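Local coordinates for protein nourseothricin acetyltransferase (PDB 5C82) that probably transfers an acetyl group from acetyl-CoA to the antibiotic nourseothricin, giving resistance, as a member of the GNAT acetyltransferase family, at residues A153-A156 and Y157-G161; A170-D173 and G174-S177. The protein carries 1 engineered substitution. All blocks are in the same frame, centred on the assembly; numbering follows the deposited sequence.

Interaction 1 (A153-A156 and Y157-G161); sequences AIHA and YRRMG
Y157 packs back on A153, one turn earlier in helix 151-158, near the end of this short helix of the GNAT fold. Its ring lies over the A153 carbonyl, with O 3.0 Å above the ring plane and offset toward the rim, while CE2 meets A153 CB at 3.7 Å. Holding CG beside its own backbone N (chi1 -68°) turns the ring back along the helix to this carbonyl. The same A153 O takes the Y157 N-H at 2.8 Å. Beyond the contact, the ring rests on L144 and V146 of strand 141-147, on M127 of helix 122-137 and on M185, so the buried tyrosine joins the helix to the sheet. R158 adds the next helical bond, N to I154 O at 3.0 Å. R159 is the first residue to leave helical geometry, yet its N still reaches H155 O, at 3.2 Å. Its side chain, extended from CG to NE, runs alongside H155, the guanidinium and imidazole planes 68° apart. H155 O is gripped twice by R159, for NH1 approaches at 3.0 Å from the carbonyl face opposite R159 N, and the same NH1 makes a weak bond to H155 ND1 at the imidazole edge. H155 NE2 is held by E49, which would fix the imidazole rotation. M160, a selenomethionine whose side chain also touches helix 122-137, then lays CG against A156 O at 3.5 Å.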
loop_
_atom_site.group_PDB
_atom_site.type_symbol
_atom_site.label_atom_id
_atom_site.label_comp_id
_atom_site.label_asym_id
_atom_site.label_seq_id
_atom_site.Cartn_x
_atom_site.Cartn_y
_atom_site.Cartn_z
ATOM N N ALA A 153 -1.603 18.779 -5.902
ATOM C CA ALA A 153 -2.531 17.979 -5.106
ATOM C C ALA A 153 -1.890 17.728 -3.764
ATOM O O ALA A 153 -2.589 17.803 -2.763
ATOM C CB ALA A 153 -2.839 16.658 -5.790
ATOM N N ILE A 154 -0.556 17.486 -3.742
ATOM C CA ILE A 154 0.206 17.238 -2.514
ATOM C C ILE A 154 0.067 18.437 -1.571
ATOM O O ILE A 154 -0.296 18.259 -0.413
ATOM C CB ILE A 154 1.688 16.826 -2.784
ATOM C CG1 ILE A 154 1.749 15.428 -3.438
ATOM C CG2 ILE A 154 2.518 16.857 -1.486
ATOM C CD1 ILE A 154 3.016 15.138 -4.261
ATOM N N HIS A 155 0.285 19.642 -2.094
ATOM C CA HIS A 155 0.137 20.874 -1.319
ATOM C C HIS A 155 -1.316 21.075 -0.905
ATOM O O HIS A 155 -1.550 21.421 0.255
ATOM C CB HIS A 155 0.661 22.080 -2.104
ATOM C CG HIS A 155 2.149 22.260 -1.995
ATOM N ND1 HIS A 155 2.741 22.649 -0.808
ATOM C CD2 HIS A 155 3.103 22.162 -2.947
ATOM C CE1 HIS A 155 4.034 22.755 -1.066
ATOM N NE2 HIS A 155 4.298 22.480 -2.343
ATOM N N ALA A 156 -2.290 20.761 -1.809
ATOM C CA ALA A 156 -3.734 20.882 -1.486
ATOM C C ALA A 156 -4.159 19.930 -0.342
ATOM O O ALA A 156 -4.937 20.329 0.531
ATOM C CB ALA A 156 -4.585 20.653 -2.728
ATOM N N TYR A 157 -3.602 18.687 -0.327
ATOM C CA TYR A 157 -3.880 17.666 0.697
ATOM C C TYR A 157 -3.322 18.088 2.019
ATOM O O TYR A 157 -3.962 17.867 3.046
ATOM C CB TYR A 157 -3.277 16.298 0.302
ATOM C CG TYR A 157 -3.954 15.680 -0.899
ATOM C CD1 TYR A 157 -5.321 15.869 -1.135
ATOM C CD2 TYR A 157 -3.232 14.926 -1.817
ATOM C CE1 TYR A 157 -5.936 15.352 -2.268
ATOM C CE2 TYR A 157 -3.835 14.418 -2.967
ATOM C CZ TYR A 157 -5.190 14.619 -3.177
ATOM O OH TYR A 157 -5.784 14.058 -4.269
ATOM N N ARG A 158 -2.108 18.685 1.996
ATOM C CA ARG A 158 -1.433 19.179 3.191
ATOM C C ARG A 158 -2.258 20.270 3.852
ATOM O O ARG A 158 -2.262 20.419 5.074
ATOM C CB ARG A 158 0.009 19.671 2.839
ATOM C CG ARG A 158 0.839 20.110 4.052
ATOM C CD ARG A 158 1.121 18.948 5.005
ATOM N NE ARG A 158 2.233 19.239 5.917
ATOM C CZ ARG A 158 2.112 19.571 7.201
ATOM N NH1 ARG A 158 0.913 19.620 7.778
ATOM N NH2 ARG A 158 3.185 19.822 7.926
ATOM N N ARG A 159 -2.983 21.015 3.034
ATOM C CA ARG A 159 -3.843 22.118 3.455
ATOM C C ARG A 159 -5.297 21.690 3.701
ATOM O O ARG A 159 -6.183 22.534 3.857
ATOM C CB ARG A 159 -3.731 23.233 2.429
ATOM C CG ARG A 159 -2.424 23.953 2.565
ATOM C CD ARG A 159 -2.059 24.647 1.283
ATOM N NE ARG A 159 -0.767 25.322 1.391
ATOM C CZ ARG A 159 0.421 24.736 1.277
ATOM N NH1 ARG A 159 0.508 23.422 1.111
ATOM N NH2 ARG A 159 1.532 25.454 1.375
HETATM N N MSE A 160 -5.527 20.379 3.766
HETATM C CA MSE A 160 -6.809 19.759 4.109
HETATM C C MSE A 160 -6.652 18.908 5.397
HETATM O O MSE A 160 -7.602 18.221 5.800
HETATM C CB MSE A 160 -7.290 18.852 2.970
HETATM C CG MSE A 160 -8.064 19.580 1.893
HETATM SE SE MSE A 160 -8.629 18.265 0.589
HETATM C CE MSE A 160 -8.595 19.421 -0.949
ATOM N N GLY A 161 -5.453 18.917 5.987
ATOM C CA GLY A 161 -5.178 18.184 7.223
ATOM C C GLY A 161 -4.396 16.885 7.102
ATOM O O GLY A 161 -4.133 16.227 8.117
#

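Interaction 2 (A170-D173 and G174-S177); sequences ALYD and GTAS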
loop_
_atom_site.group_PDB
_atom_site.type_symbol
_atom_site.label_atom_id
_atom_site.label_comp_id
_atom_site.label_asym_id
_atom_site.label_seq_id
_atom_site.Cartn_x
_atom_site.Cartn_y
_atom_site.Cartn_z
ATOM N N ALA A 170 7.877 1.526 -5.868
ATOM C CA ALA A 170 7.742 0.446 -6.837
ATOM C C ALA A 170 6.332 0.310 -7.413
ATOM O O ALA A 170 6.158 -0.444 -8.367
ATOM C CB ALA A 170 8.185 -0.861 -6.183
ATOM N N LEU A 171 5.324 1.043 -6.849
ATOM C CA LEU A 171 3.915 0.989 -7.266
ATOM C C LEU A 171 3.693 1.155 -8.762
ATOM O O LEU A 171 2.839 0.455 -9.311
ATOM C CB LEU A 171 2.979 1.962 -6.492
ATOM C CG LEU A 171 1.455 1.556 -6.579
ATOM C CD1 LEU A 171 1.140 0.201 -5.838
ATOM C CD2 LEU A 171 0.513 2.674 -6.114
ATOM N N TYR A 172 4.451 2.052 -9.413
ATOM C CA TYR A 172 4.288 2.343 -10.836
ATOM C C TYR A 172 5.271 1.661 -11.775
ATOM O O TYR A 172 5.291 2.012 -12.963
ATOM C CB TYR A 172 4.323 3.859 -11.071
ATOM C CG TYR A 172 3.243 4.600 -10.322
ATOM C CD1 TYR A 172 1.898 4.291 -10.511
ATOM C CD2 TYR A 172 3.559 5.656 -9.473
ATOM C CE1 TYR A 172 0.896 4.980 -9.831
ATOM C CE2 TYR A 172 2.567 6.358 -8.794
ATOM C CZ TYR A 172 1.239 5.998 -8.955
ATOM O OH TYR A 172 0.260 6.700 -8.306
ATOM N N ASP A 173 6.079 0.715 -11.276
ATOM C CA ASP A 173 7.037 -0.003 -12.125
ATOM C C ASP A 173 6.270 -0.845 -13.173
ATOM O O ASP A 173 5.317 -1.547 -12.830
ATOM C CB ASP A 173 7.991 -0.866 -11.281
ATOM C CG ASP A 173 8.992 -1.672 -12.094
ATOM O OD1 ASP A 173 8.645 -2.806 -12.519
ATOM O OD2 ASP A 173 10.116 -1.164 -12.326
ATOM N N GLY A 174 6.651 -0.686 -14.441
ATOM C CA GLY A 174 6.044 -1.390 -15.564
ATOM C C GLY A 174 4.753 -0.782 -16.074
ATOM O O GLY A 174 4.075 -1.389 -16.902
ATOM N N THR A 175 4.392 0.405 -15.587
ATOM C CA THR A 175 3.172 1.083 -15.996
ATOM C C THR A 175 3.543 2.306 -16.824
ATOM O O THR A 175 4.728 2.636 -16.943
ATOM C CB THR A 175 2.318 1.510 -14.765
ATOM O OG1 THR A 175 2.824 2.711 -14.211
ATOM C CG2 THR A 175 2.232 0.460 -13.694
ATOM N N ALA A 176 2.521 3.032 -17.317
ATOM C CA ALA A 176 2.674 4.297 -18.039
ATOM C C ALA A 176 3.274 5.377 -17.101
ATOM O O ALA A 176 3.794 6.369 -17.592
ATOM C CB ALA A 176 1.321 4.758 -18.553
ATOM N N SER A 177 3.231 5.166 -15.759
ATOM C CA SER A 177 3.757 6.124 -14.773
ATOM C C SER A 177 5.129 5.739 -14.221
ATOM O O SER A 177 5.601 6.332 -13.238
ATOM C CB SER A 177 2.745 6.351 -13.656
ATOM O OG SER A 177 1.550 6.816 -14.257
#
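Y172 lays one face of its ring beneath S177 CB, which stands 4.2 Å from the ring centroid and 28° off the normal, a CH-pi contact. The methylene sits toward the root of the ring, nearest to CG, and the carbonyl of S177 comes in beside Y172 CB, its O 3.5 Å away. The far end of the tyrosine is tied elsewhere: its OH is hydrogen-bonded to E145, which would limit how far the ring can swing.

The carbonyl of the same tyrosine is the polar centre of the contact. Y172 O accepts from T175 OG1 at 2.9 Å and from T175 N at 3.2 Å, both donors arriving on one face of the carbonyl plane. The backbone bond closes a type II beta turn from Y172 to T175, overlapping at Y172 and D173 with a type I turn from A170 to D173 that is closed by D173 N on A170 O. G174, at positive phi (82°), holds the third position of the type II turn, where glycine is common.

T175 OG1 also receives the N-H of S177 at 2.9 Å, forming an ST turn. A chi1 of 81° puts this oxygen between the backbone N and the carbonyl carbon of T175, from where one hydroxyl can serve both partners. The T175 methyl, CG2, lies 3.5 Å from Y172 O. G174 N is bound by D178 from farther along the loop. At this surface the second subunit adds a hydrogen bond from N103 of that subunit to L171 O, and H141 of the same neighbour packs on D173.

Overall arrangement
Both contacts are local and lie in series, neither nesting nor crossing. From the N terminus, the chain has laid down most of its seven-stranded mixed sheet, ending with strand 141-147, before interaction 1 runs through the last turn of helix 151-158 and the exit from it, closing no longer loop, ahead of strand 163-168, outermost in the sheet of this chain. Interaction 2 follows in the loop from that strand to 182-188. Their centres are 24 Å apart and their nearest atoms about 10 Å, without touching. Strands 141-147 and 182-188 link them: both contacts place side chains on these strands. Interaction 1 also meets helix 122-137, whereas interaction 2 faces the second subunit.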